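Local coordinates for phospho-2-dehydro-3-deoxyheptonate aldolase (Francisella tularensis, PDB 3TQK), which probably condenses phosphoenolpyruvate with D-erythrose 4-phosphate to give 3-deoxy-D-arabino-heptulosonate 7-phosphate, the first step of the chorismate pathway, at residues A16-L19 against I20-P24; T28-E31 against T32-S36; I67-A70 against T71-E75; Q148-A151 against E152-W156; V325-E328 against E329-M333. All coordinates share one frame; numbering follows the deposited sequence.

Interaction 1 (A16-L19 against I20-P24)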
# COMPACT_ATOMS: atom_id res chain seq x y z
N ALA A 16 -5.93 -2.00 -21.82
CA ALA A 16 -7.20 -1.28 -21.68
C ALA A 16 -7.69 -0.75 -23.01
O ALA A 16 -8.89 -0.73 -23.26
CB ALA A 16 -7.06 -0.14 -20.66
N GLU A 17 -6.75 -0.32 -23.85
CA GLU A 17 -7.04 0.11 -25.22
C GLU A 17 -8.08 -0.77 -25.90
O GLU A 17 -9.01 -0.29 -26.57
CB GLU A 17 -5.80 -0.06 -26.09
CG GLU A 17 -5.01 1.16 -26.37
CD GLU A 17 -3.86 0.87 -27.32
OE1 GLU A 17 -3.53 -0.32 -27.54
OE2 GLU A 17 -3.29 1.85 -27.83
N VAL A 18 -7.84 -2.07 -25.80
CA VAL A 18 -8.60 -3.05 -26.54
C VAL A 18 -10.00 -3.13 -25.93
O VAL A 18 -10.99 -3.08 -26.65
CB VAL A 18 -7.89 -4.42 -26.54
CG1 VAL A 18 -8.78 -5.48 -27.13
CG2 VAL A 18 -6.56 -4.33 -27.32
N LEU A 19 -10.08 -3.19 -24.61
CA LEU A 19 -11.38 -3.25 -23.95
C LEU A 19 -12.17 -1.97 -24.15
O LEU A 19 -13.40 -2.02 -24.19
CB LEU A 19 -11.25 -3.56 -22.46
CG LEU A 19 -10.47 -4.80 -22.05
CD1 LEU A 19 -10.89 -5.29 -20.64
CD2 LEU A 19 -10.60 -5.88 -23.07
N ILE A 20 -11.48 -0.84 -24.24
CA ILE A 20 -12.12 0.44 -24.53
C ILE A 20 -12.69 0.47 -25.94
O ILE A 20 -13.77 1.00 -26.15
CB ILE A 20 -11.16 1.64 -24.27
CG1 ILE A 20 -10.90 1.76 -22.76
CG2 ILE A 20 -11.75 2.97 -24.81
CD1 ILE A 20 -9.71 2.62 -22.37
N GLN A 21 -11.99 -0.10 -26.91
CA GLN A 21 -12.54 -0.25 -28.26
C GLN A 21 -13.74 -1.18 -28.26
O GLN A 21 -14.77 -0.86 -28.84
CB GLN A 21 -11.50 -0.77 -29.26
CG GLN A 21 -10.37 0.23 -29.57
CD GLN A 21 -9.72 0.02 -30.94
OE1 GLN A 21 -10.29 0.41 -31.97
NE2 GLN A 21 -8.52 -0.59 -30.96
N ASP A 22 -13.60 -2.33 -27.62
CA ASP A 22 -14.68 -3.32 -27.52
C ASP A 22 -15.90 -2.78 -26.76
O ASP A 22 -17.04 -3.07 -27.13
CB ASP A 22 -14.18 -4.60 -26.83
CG ASP A 22 -13.22 -5.41 -27.70
OD1 ASP A 22 -13.13 -5.17 -28.92
OD2 ASP A 22 -12.56 -6.32 -27.16
N ILE A 23 -15.64 -1.99 -25.70
CA ILE A 23 -16.69 -1.53 -24.80
C ILE A 23 -16.58 0.00 -24.67
O ILE A 23 -16.07 0.51 -23.66
CB ILE A 23 -16.56 -2.22 -23.40
CG1 ILE A 23 -16.54 -3.75 -23.52
CG2 ILE A 23 -17.70 -1.81 -22.47
CD1 ILE A 23 -16.10 -4.45 -22.23
N PRO A 24 -17.04 0.73 -25.69
CA PRO A 24 -16.76 2.16 -25.75
C PRO A 24 -17.54 2.96 -24.73
O PRO A 24 -18.57 2.51 -24.24
CB PRO A 24 -17.19 2.55 -27.18
CG PRO A 24 -18.18 1.52 -27.58
CD PRO A 24 -17.77 0.26 -26.88

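Interaction 2 (T28-E31 against T32-S36)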
# COMPACT_ATOMS: atom_id res chain seq x y z
N THR A 28 -24.57 8.57 -23.09
CA THR A 28 -25.27 8.68 -21.82
C THR A 28 -24.32 8.48 -20.64
O THR A 28 -24.39 9.21 -19.65
CB THR A 28 -26.46 7.70 -21.71
OG1 THR A 28 -27.39 7.96 -22.77
CG2 THR A 28 -27.20 7.89 -20.37
N SER A 29 -23.43 7.50 -20.76
CA SER A 29 -22.40 7.27 -19.77
C SER A 29 -21.54 8.52 -19.57
O SER A 29 -21.34 8.95 -18.45
CB SER A 29 -21.52 6.07 -20.15
OG SER A 29 -22.26 4.86 -20.12
N PHE A 30 -21.04 9.09 -20.66
CA PHE A 30 -20.19 10.27 -20.60
C PHE A 30 -20.87 11.40 -19.82
O PHE A 30 -20.26 12.04 -18.94
CB PHE A 30 -19.86 10.75 -22.01
CG PHE A 30 -19.15 12.07 -22.06
CD1 PHE A 30 -17.80 12.17 -21.74
CD2 PHE A 30 -19.83 13.23 -22.44
CE1 PHE A 30 -17.13 13.39 -21.79
CE2 PHE A 30 -19.17 14.46 -22.48
CZ PHE A 30 -17.82 14.54 -22.16
N GLU A 31 -22.14 11.63 -20.13
CA GLU A 31 -22.90 12.72 -19.55
C GLU A 31 -23.26 12.47 -18.09
O GLU A 31 -23.25 13.41 -17.29
CB GLU A 31 -24.15 13.02 -20.38
CG GLU A 31 -23.77 13.55 -21.76
CD GLU A 31 -24.92 13.65 -22.73
OE1 GLU A 31 -26.04 13.16 -22.43
OE2 GLU A 31 -24.69 14.23 -23.82
N THR A 32 -23.53 11.21 -17.74
CA THR A 32 -23.76 10.84 -16.35
C THR A 32 -22.51 11.09 -15.51
O THR A 32 -22.60 11.62 -14.40
CB THR A 32 -24.20 9.37 -16.23
OG1 THR A 32 -25.42 9.17 -16.94
CG2 THR A 32 -24.41 8.95 -14.76
N VAL A 33 -21.35 10.71 -16.03
CA VAL A 33 -20.11 10.87 -15.28
C VAL A 33 -19.77 12.35 -15.14
O VAL A 33 -19.48 12.83 -14.05
CB VAL A 33 -18.92 10.12 -15.92
CG1 VAL A 33 -17.64 10.38 -15.14
CG2 VAL A 33 -19.21 8.60 -15.97
N ARG A 34 -19.83 13.09 -16.25
CA ARG A 34 -19.48 14.49 -16.26
C ARG A 34 -20.31 15.25 -15.24
O ARG A 34 -19.78 15.99 -14.41
CB ARG A 34 -19.69 15.11 -17.64
CG ARG A 34 -19.29 16.61 -17.70
CD ARG A 34 -19.52 17.21 -19.06
NE ARG A 34 -20.92 17.10 -19.45
CZ ARG A 34 -21.36 17.25 -20.69
NH1 ARG A 34 -20.53 17.55 -21.69
NH2 ARG A 34 -22.66 17.10 -20.95
N LYS A 35 -21.62 15.04 -15.30
CA LYS A 35 -22.56 15.73 -14.43
C LYS A 35 -22.40 15.31 -12.97
O LYS A 35 -22.26 16.17 -12.09
CB LYS A 35 -23.98 15.48 -14.90
CG LYS A 35 -25.10 16.10 -14.07
CD LYS A 35 -26.45 15.73 -14.70
CE LYS A 35 -27.64 16.30 -13.97
NZ LYS A 35 -28.78 16.44 -14.94
N SER A 36 -22.42 14.01 -12.72
CA SER A 36 -22.35 13.52 -11.35
C SER A 36 -21.04 13.88 -10.67
O SER A 36 -21.01 14.11 -9.46
CB SER A 36 -22.57 12.00 -11.30
OG SER A 36 -21.64 11.29 -12.11

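Interaction 3 (I67-A70 against T71-E75)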
# COMPACT_ATOMS: atom_id res chain seq x y z
N ILE A 67 -27.15 -5.54 -12.14
CA ILE A 67 -28.07 -4.80 -13.01
C ILE A 67 -29.47 -4.74 -12.39
O ILE A 67 -30.06 -3.66 -12.30
CB ILE A 67 -28.13 -5.43 -14.43
CG1 ILE A 67 -26.81 -5.20 -15.19
CG2 ILE A 67 -29.33 -4.88 -15.22
CD1 ILE A 67 -26.57 -3.76 -15.61
N GLU A 68 -30.00 -5.87 -11.93
CA GLU A 68 -31.31 -5.84 -11.29
C GLU A 68 -31.34 -4.91 -10.08
O GLU A 68 -32.29 -4.14 -9.92
CB GLU A 68 -31.78 -7.23 -10.87
CG GLU A 68 -33.24 -7.25 -10.41
CD GLU A 68 -33.71 -8.63 -9.98
OE1 GLU A 68 -34.54 -8.70 -9.06
OE2 GLU A 68 -33.24 -9.63 -10.56
N TYR A 69 -30.31 -4.96 -9.24
CA TYR A 69 -30.19 -4.04 -8.10
C TYR A 69 -30.21 -2.59 -8.58
O TYR A 69 -30.90 -1.74 -8.00
CB TYR A 69 -28.89 -4.30 -7.32
CG TYR A 69 -28.73 -3.43 -6.09
CD1 TYR A 69 -28.07 -2.21 -6.16
CD2 TYR A 69 -29.26 -3.81 -4.86
CE1 TYR A 69 -27.93 -1.41 -5.05
CE2 TYR A 69 -29.13 -3.02 -3.74
CZ TYR A 69 -28.46 -1.81 -3.84
OH TYR A 69 -28.32 -1.00 -2.74
N ALA A 70 -29.45 -2.31 -9.64
CA ALA A 70 -29.31 -0.96 -10.17
C ALA A 70 -30.63 -0.40 -10.64
O ALA A 70 -30.92 0.78 -10.43
CB ALA A 70 -28.31 -0.93 -11.29
N THR A 71 -31.42 -1.24 -11.29
CA THR A 71 -32.75 -0.86 -11.74
C THR A 71 -33.61 -0.37 -10.58
O THR A 71 -34.24 0.69 -10.66
CB THR A 71 -33.46 -2.05 -12.42
OG1 THR A 71 -32.58 -2.61 -13.42
CG2 THR A 71 -34.79 -1.61 -13.05
N LYS A 72 -33.62 -1.14 -9.50
CA LYS A 72 -34.35 -0.75 -8.30
C LYS A 72 -33.81 0.56 -7.73
O LYS A 72 -34.58 1.42 -7.35
CB LYS A 72 -34.30 -1.86 -7.24
CG LYS A 72 -35.31 -2.99 -7.46
CD LYS A 72 -35.18 -4.11 -6.41
CE LYS A 72 -36.53 -4.52 -5.82
NZ LYS A 72 -37.53 -4.93 -6.85
N LEU A 73 -32.49 0.70 -7.69
CA LEU A 73 -31.89 1.93 -7.18
C LEU A 73 -32.26 3.14 -8.05
O LEU A 73 -32.66 4.17 -7.54
CB LEU A 73 -30.37 1.78 -7.07
CG LEU A 73 -29.64 2.82 -6.23
CD1 LEU A 73 -30.02 2.72 -4.76
CD2 LEU A 73 -28.15 2.68 -6.41
N LYS A 74 -32.14 2.99 -9.36
CA LYS A 74 -32.43 4.09 -10.28
C LYS A 74 -33.87 4.56 -10.10
O LYS A 74 -34.15 5.73 -10.23
CB LYS A 74 -32.12 3.69 -11.73
CG LYS A 74 -32.40 4.74 -12.81
CD LYS A 74 -31.49 5.97 -12.68
CE LYS A 74 -31.89 7.07 -13.67
NZ LYS A 74 -31.23 8.37 -13.32
N GLU A 75 -34.76 3.65 -9.73
CA GLU A 75 -36.16 3.99 -9.49
C GLU A 75 -36.34 4.93 -8.31
O GLU A 75 -37.28 5.71 -8.29
CB GLU A 75 -36.99 2.73 -9.21
CG GLU A 75 -37.54 2.02 -10.43
CD GLU A 75 -38.54 0.92 -10.05
OE1 GLU A 75 -39.72 1.01 -10.48
OE2 GLU A 75 -38.15 -0.02 -9.32

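Interaction 4 (Q148-A151 against E152-W156)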
# COMPACT_ATOMS: atom_id res chain seq x y z
N GLN A 148 -6.95 2.05 -15.52
CA GLN A 148 -6.99 2.40 -16.94
C GLN A 148 -8.13 1.72 -17.68
O GLN A 148 -8.57 2.21 -18.72
CB GLN A 148 -5.66 2.05 -17.61
CG GLN A 148 -4.48 2.92 -17.17
CD GLN A 148 -4.53 4.36 -17.72
OE1 GLN A 148 -5.55 4.82 -18.27
NE2 GLN A 148 -3.42 5.07 -17.59
N TYR A 149 -8.63 0.61 -17.12
CA TYR A 149 -9.71 -0.12 -17.73
C TYR A 149 -11.10 0.49 -17.52
O TYR A 149 -12.03 0.13 -18.24
CB TYR A 149 -9.71 -1.58 -17.24
CG TYR A 149 -8.51 -2.34 -17.74
CD1 TYR A 149 -7.28 -2.20 -17.14
CD2 TYR A 149 -8.62 -3.18 -18.85
CE1 TYR A 149 -6.17 -2.88 -17.61
CE2 TYR A 149 -7.51 -3.88 -19.33
CZ TYR A 149 -6.29 -3.72 -18.70
OH TYR A 149 -5.20 -4.40 -19.16
N PHE A 150 -11.26 1.39 -16.56
CA PHE A 150 -12.59 1.96 -16.30
C PHE A 150 -12.67 3.29 -15.53
O PHE A 150 -13.77 3.71 -15.15
CB PHE A 150 -13.46 0.91 -15.58
CG PHE A 150 -12.80 0.26 -14.39
CD1 PHE A 150 -12.43 -1.06 -14.43
CD2 PHE A 150 -12.55 0.98 -13.24
CE1 PHE A 150 -11.83 -1.67 -13.34
CE2 PHE A 150 -11.95 0.37 -12.15
CZ PHE A 150 -11.59 -0.96 -12.22
N ALA A 151 -11.56 3.97 -15.32
CA ALA A 151 -11.55 5.18 -14.45
C ALA A 151 -12.44 6.32 -14.97
O ALA A 151 -12.89 7.15 -14.18
CB ALA A 151 -10.12 5.68 -14.23
N GLU A 152 -12.67 6.36 -16.28
CA GLU A 152 -13.53 7.37 -16.91
C GLU A 152 -15.03 7.05 -16.78
O GLU A 152 -15.86 7.84 -17.21
CB GLU A 152 -13.13 7.58 -18.40
CG GLU A 152 -13.84 6.67 -19.47
CD GLU A 152 -13.26 5.25 -19.60
OE1 GLU A 152 -12.72 4.70 -18.61
OE2 GLU A 152 -13.34 4.68 -20.71
N LEU A 153 -15.36 5.90 -16.20
CA LEU A 153 -16.75 5.53 -15.89
C LEU A 153 -17.06 5.73 -14.39
O LEU A 153 -18.18 5.52 -13.94
CB LEU A 153 -16.99 4.08 -16.27
CG LEU A 153 -16.97 3.78 -17.77
CD1 LEU A 153 -16.76 2.29 -18.02
CD2 LEU A 153 -18.24 4.28 -18.44
N ILE A 154 -16.05 6.15 -13.63
CA ILE A 154 -16.15 6.31 -12.18
C ILE A 154 -16.32 7.79 -11.81
O ILE A 154 -15.53 8.65 -12.23
CB ILE A 154 -14.90 5.75 -11.48
CG1 ILE A 154 -14.82 4.24 -11.71
CG2 ILE A 154 -14.89 6.08 -9.98
CD1 ILE A 154 -16.06 3.49 -11.29
N THR A 155 -17.38 8.05 -11.03
CA THR A 155 -17.71 9.37 -10.51
C THR A 155 -16.96 9.67 -9.22
O THR A 155 -16.48 10.78 -9.01
CB THR A 155 -19.20 9.45 -10.21
OG1 THR A 155 -19.92 9.45 -11.45
CG2 THR A 155 -19.53 10.72 -9.38
N TRP A 156 -16.87 8.67 -8.35
CA TRP A 156 -16.27 8.80 -7.04
C TRP A 156 -15.54 7.51 -6.73
O TRP A 156 -16.07 6.43 -6.95
CB TRP A 156 -17.36 8.99 -5.99
CG TRP A 156 -16.87 9.06 -4.59
CD1 TRP A 156 -16.54 10.18 -3.90
CD2 TRP A 156 -16.67 7.97 -3.70
NE1 TRP A 156 -16.15 9.86 -2.64
CE2 TRP A 156 -16.22 8.50 -2.49
CE3 TRP A 156 -16.82 6.58 -3.81
CZ2 TRP A 156 -15.92 7.71 -1.39
CZ3 TRP A 156 -16.53 5.80 -2.72
CH2 TRP A 156 -16.08 6.36 -1.53
O HOH W 1 -9.98 4.46 -18.58

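Interaction 5 (V325-E328 against E329-M333)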
# COMPACT_ATOMS: atom_id res chain seq x y z
N VAL A 325 -27.52 -4.99 4.10
CA VAL A 325 -28.96 -4.82 4.31
C VAL A 325 -29.71 -5.08 3.00
O VAL A 325 -29.14 -4.95 1.92
CB VAL A 325 -29.31 -3.42 4.88
CG1 VAL A 325 -28.58 -3.18 6.19
CG2 VAL A 325 -28.99 -2.31 3.87
N ASP A 326 -30.97 -5.49 3.09
CA ASP A 326 -31.79 -5.66 1.88
C ASP A 326 -32.25 -4.28 1.35
O ASP A 326 -32.00 -3.25 1.98
CB ASP A 326 -32.95 -6.66 2.08
CG ASP A 326 -33.93 -6.25 3.17
OD1 ASP A 326 -34.34 -5.07 3.23
OD2 ASP A 326 -34.33 -7.14 3.96
N PHE A 327 -32.88 -4.27 0.17
CA PHE A 327 -33.28 -3.03 -0.49
C PHE A 327 -34.39 -2.29 0.26
O PHE A 327 -34.38 -1.06 0.35
CB PHE A 327 -33.72 -3.28 -1.93
CG PHE A 327 -33.79 -2.03 -2.76
CD1 PHE A 327 -32.64 -1.48 -3.29
CD2 PHE A 327 -35.00 -1.40 -2.99
CE1 PHE A 327 -32.69 -0.33 -4.05
CE2 PHE A 327 -35.06 -0.24 -3.75
CZ PHE A 327 -33.91 0.29 -4.28
N GLU A 328 -35.36 -3.05 0.77
CA GLU A 328 -36.44 -2.49 1.57
C GLU A 328 -35.86 -1.62 2.67
O GLU A 328 -36.27 -0.47 2.83
CB GLU A 328 -37.29 -3.62 2.15
CG GLU A 328 -38.48 -3.20 3.01
CD GLU A 328 -39.30 -4.40 3.45
OE1 GLU A 328 -38.85 -5.54 3.20
OE2 GLU A 328 -40.38 -4.21 4.05
N GLU A 329 -34.88 -2.15 3.40
CA GLU A 329 -34.25 -1.41 4.49
C GLU A 329 -33.45 -0.22 3.96
O GLU A 329 -33.41 0.83 4.59
CB GLU A 329 -33.35 -2.33 5.34
CG GLU A 329 -33.03 -1.75 6.74
CD GLU A 329 -32.26 -2.69 7.67
OE1 GLU A 329 -32.26 -3.93 7.45
OE2 GLU A 329 -31.67 -2.19 8.65
N THR A 330 -32.85 -0.39 2.78
CA THR A 330 -32.13 0.70 2.12
C THR A 330 -33.03 1.89 1.79
O THR A 330 -32.61 3.04 1.95
CB THR A 330 -31.42 0.22 0.83
OG1 THR A 330 -30.62 -0.93 1.13
CG2 THR A 330 -30.53 1.31 0.27
N VAL A 331 -34.26 1.63 1.34
CA VAL A 331 -35.22 2.70 1.07
C VAL A 331 -35.53 3.48 2.36
O VAL A 331 -35.62 4.70 2.33
CB VAL A 331 -36.53 2.16 0.45
CG1 VAL A 331 -37.61 3.24 0.44
CG2 VAL A 331 -36.28 1.65 -0.97
N LYS A 332 -35.68 2.77 3.48
CA LYS A 332 -35.92 3.45 4.76
C LYS A 332 -34.76 4.37 5.12
O LYS A 332 -34.96 5.45 5.66
CB LYS A 332 -36.14 2.45 5.90
CG LYS A 332 -37.60 2.17 6.20
CD LYS A 332 -38.14 0.94 5.45
CE LYS A 332 -38.08 -0.33 6.31
NZ LYS A 332 -39.31 -0.50 7.15
N MSE A 333 -33.56 3.90 4.84
CA MSE A 333 -32.37 4.66 5.14
C MSE A 333 -32.30 5.93 4.28
O MSE A 333 -31.93 6.98 4.76
CB MSE A 333 -31.13 3.78 4.98
CG MSE A 333 -31.09 2.66 6.02
SE MSE A 333 -29.76 1.30 5.70
CE MSE A 333 -28.24 2.20 6.55

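Interaction 1 (A16-L19 against I20-P24)
Ile-20 lies back against Ala-16, one turn earlier in helix 16-22. Its CD1 is 4.2 Å from Ala-16 CB. Its CG1 meets the peptide more closely, 3.2 Å from Ala-16 O. The first torsion explains this: CG1 stands opposite the carbonyl carbon (chi1 -68°), and the branch runs back past the same oxygen that takes the Ile-20 N-H. That backbone bond, Ile-20 N to Ala-16 O, is 2.8 Å long.

Val-18 and Asp-22 form a second pair on this turn. They lie side by side and point the same way, with Val-18 CG1 3.9 Å from Asp-22 OD2. The carboxylate finds its polar partner elsewhere, since OD2 makes a salt bridge with Arg-121.

The last bond of the series, Ile-23 N to Leu-19 O, is 2.7 Å long but bent, with 137° at the hydrogen. Ile-23 is the first residue to leave helical backbone angles, consistent with that bend.

Further out, Ile-23 O accepts a hydrogen bond from Arg-124 NE, and Glu-17 is backbone-bonded to Lys-211. Leu-19 and Ile-20 of helix 16-22, and Ile-23 just past its end, rest on helix 116-132. Ala-16 and Leu-19 also pack on Tyr-149, in the connection between barrel strands 137-140 and 156-159.

Interaction 2 (T28-E31 against T32-S36)
Glu-31 and Arg-34 run side by side on helix 27-45, an i to i+3 pair of opposite charge in an alpha-helix. Their carboxylate and guanidinium planes are only 17° apart. Even so, no salt bridge forms. Glu-31 OE2 is 4.5 Å from Arg-34 NH2 and lies well out of the guanidinium plane, and no N-H points at it. The attraction is therefore one of charge alone. The closest touch is a van der Waals one, Glu-31 CG to Arg-34 NH2 at 3.8 Å.

Arg-34 also meets Phe-30, one turn back. The ring atom CE2 lies over one face of the guanidinium, 3.5 Å from NH1, while the two planes stand 69° apart. The bend of the arginine chain at chi3 (59°) turns its head back toward the ring.

Thr-32 turns its hydroxyl to the preceding turn. Its OG1 lies beside its own backbone N and comes within 2.9 Å of Thr-28 O. Thr-131 O is also within reach of this hydroxyl, and which of the two oxygens takes its proton is not settled. Ser-29 OG bonds to Thr-131 OG1. These polar groups join the helix to the last turn of helix 116-132.

The turn closes on Thr-32 O, which accepts from both Ser-36 N and Ser-36 OG. The two donors come from opposite faces of the carbonyl plane, with Ser-36 N at 2.9 Å.

Interaction 3 (I67-A70 against T71-E75)
Tyr-69 and Leu-73 sit one turn apart on the inner face of helix 63-80, the helix of the beta-alpha-beta crossover from strand 51-56 to strand 84-89. This is one unit of the TIM barrel. Both side chains leave the helix with CG opposite the backbone N (chi1 -177° and -165°), and both reach toward the sheet. Leu-73 CD2 meets the tyrosine ring obliquely, at 4.3 Å from Tyr-69 CE1. The two side chains share their floor: both touch Val-55 of strand 51-56 and Met-88 of strand 84-89.

The phenol end goes further. Tyr-69 OH is hydrogen-bonded to Ser-300 OG, next in sequence to the manganese ligand Glu-299. The side chain of Tyr-69 is about 13 Å from the bound manganese, and thus not in its first shell.

Ala-70 is buried between this face and helix 116-132, where it packs on Leu-130. Its carbonyl receives a short backbone bond, Lys-74 N to Ala-70 O at 2.7 Å.

Glu-68 and Lys-72 bring polar groups to another part of the helix. Glu-68 OE2 bonds to Tyr-316 OH. Lys-72 is bent at its outer torsions, and its NZ stays 5.3 Å from Glu-68 OE1, too far for a salt bridge. The Lys-72 N to Glu-68 O bond is weak, at 3.3 Å.

Thr-71 folds its hydroxyl back on the previous turn. Ile-67 O accepts both Thr-71 N and Thr-71 OG1, each at 3.0 Å, and OG1 sits 40° out of the carbonyl plane.

Interaction 4 (Q148-A151 against E152-W156)
Two torsions fold Glu-152 back over the peptide between Phe-150 and Ala-151. CG takes the crowded position between backbone N and carbonyl carbon (chi1 90°), and the chain bends again at chi2 (-80°). Glu-152 OE1 thereby comes 3.4 Å from Phe-150 C. One water bridges it to the backbone, donating to Gln-148 O at 2.7 Å and to Glu-152 OE1 at 2.8 Å. The other oxygen, OE2, makes a salt bridge with Arg-124 NH2. Arg-124 NH1 also bonds Tyr-149 O, and one arginine thus grips the backbone just before the turn and the Glu-152 side chain within it.

Phe-150 O takes the Leu-153 N-H at 2.9 Å, with the donor 48° above the carbonyl plane. Ile-154 N reaches Ala-151 O in a second, weak bond of 3.4 Å. The apolar touches are looser: Leu-153 CD1 is 4.3 Å from Phe-150 CB, and Ile-154 CG1 meets the ring obliquely. All three side chains pack on Leu-127 of helix 116-132.

The bonds from residue i+3 to i and the backbone angles of the inner residues define two overlapping type I turns. They lie in the connection between parallel strands 137-140 and 156-159 of the TIM barrel.

Interaction 5 (V325-E328 against E329-M333)
Asp-326 caps the first turn of helix 327-344 and serves two residues of 329-333. Its OD1 accepts the Glu-329 N-H at 3.0 Å. The bond is nearly straight, 163° at the hydrogen. The first torsion (chi1 60°) places the carboxylate between its own backbone N and carbonyl carbon, where it can turn back to this N-H.

The Asp-326 carbonyl is gripped twice by one residue. Thr-330 N reaches Asp-326 O at 3.1 Å, and Thr-330 OG1 reaches the same oxygen at 2.8 Å, from 40° above the carbonyl plane. The threonine hydroxyl has a further partner, Ser-300 OG. In the next turn Val-331 N bonds Phe-327 O, while Lys-332 N to Glu-328 O is weak, at 3.4 Å. The backbone of Val-325 is held by Glu-299 and Asn-301, and the start of the helix is thus tied to the chain at a manganese ligand.

Van der Waals contacts surround these bonds. Val-325 CG2 touches Thr-330 OG1 at 3.5 Å and the selenium of selenomethionine Met-333 at 4.1 Å. Val-325 also crosses the end of Glu-329 at about a right angle. On another side Val-331 CG2 meets the Phe-327 ring obliquely, 3.6 Å from CE2. Met-333 packs on Leu-280 of helix 276-289 and Ile-298 of strand 293-299.

The arrangement is an aspartate N-cap. It opens the last helix of the chain, which comes after strand 293-299, the eighth strand of the TIM barrel, and the short strands beyond it.

How the interactions relate
The five contacts follow one another along the chain of one eight-stranded TIM barrel. Four lie on helices, and interaction 4 lies in a connection between strands. Interactions 1, 2 and 4 form one group. The centre of interaction 4 is 13 Å from that of interaction 1 and 11 Å from that of interaction 2. The link to interaction 2 includes a probable hydrogen bond between Ser-36 and Thr-155. Interactions 3 and 5 form a second group, with centres 13 Å apart. Here helix 63-80, after the first barrel strand, meets Phe-327 of helix 327-344, which comes after the eighth. Interactions 4 and 5 lie on opposite sides of the chain's centre. Ser-300, beside manganese ligand Glu-299, bonds to both interactions 3 and 5.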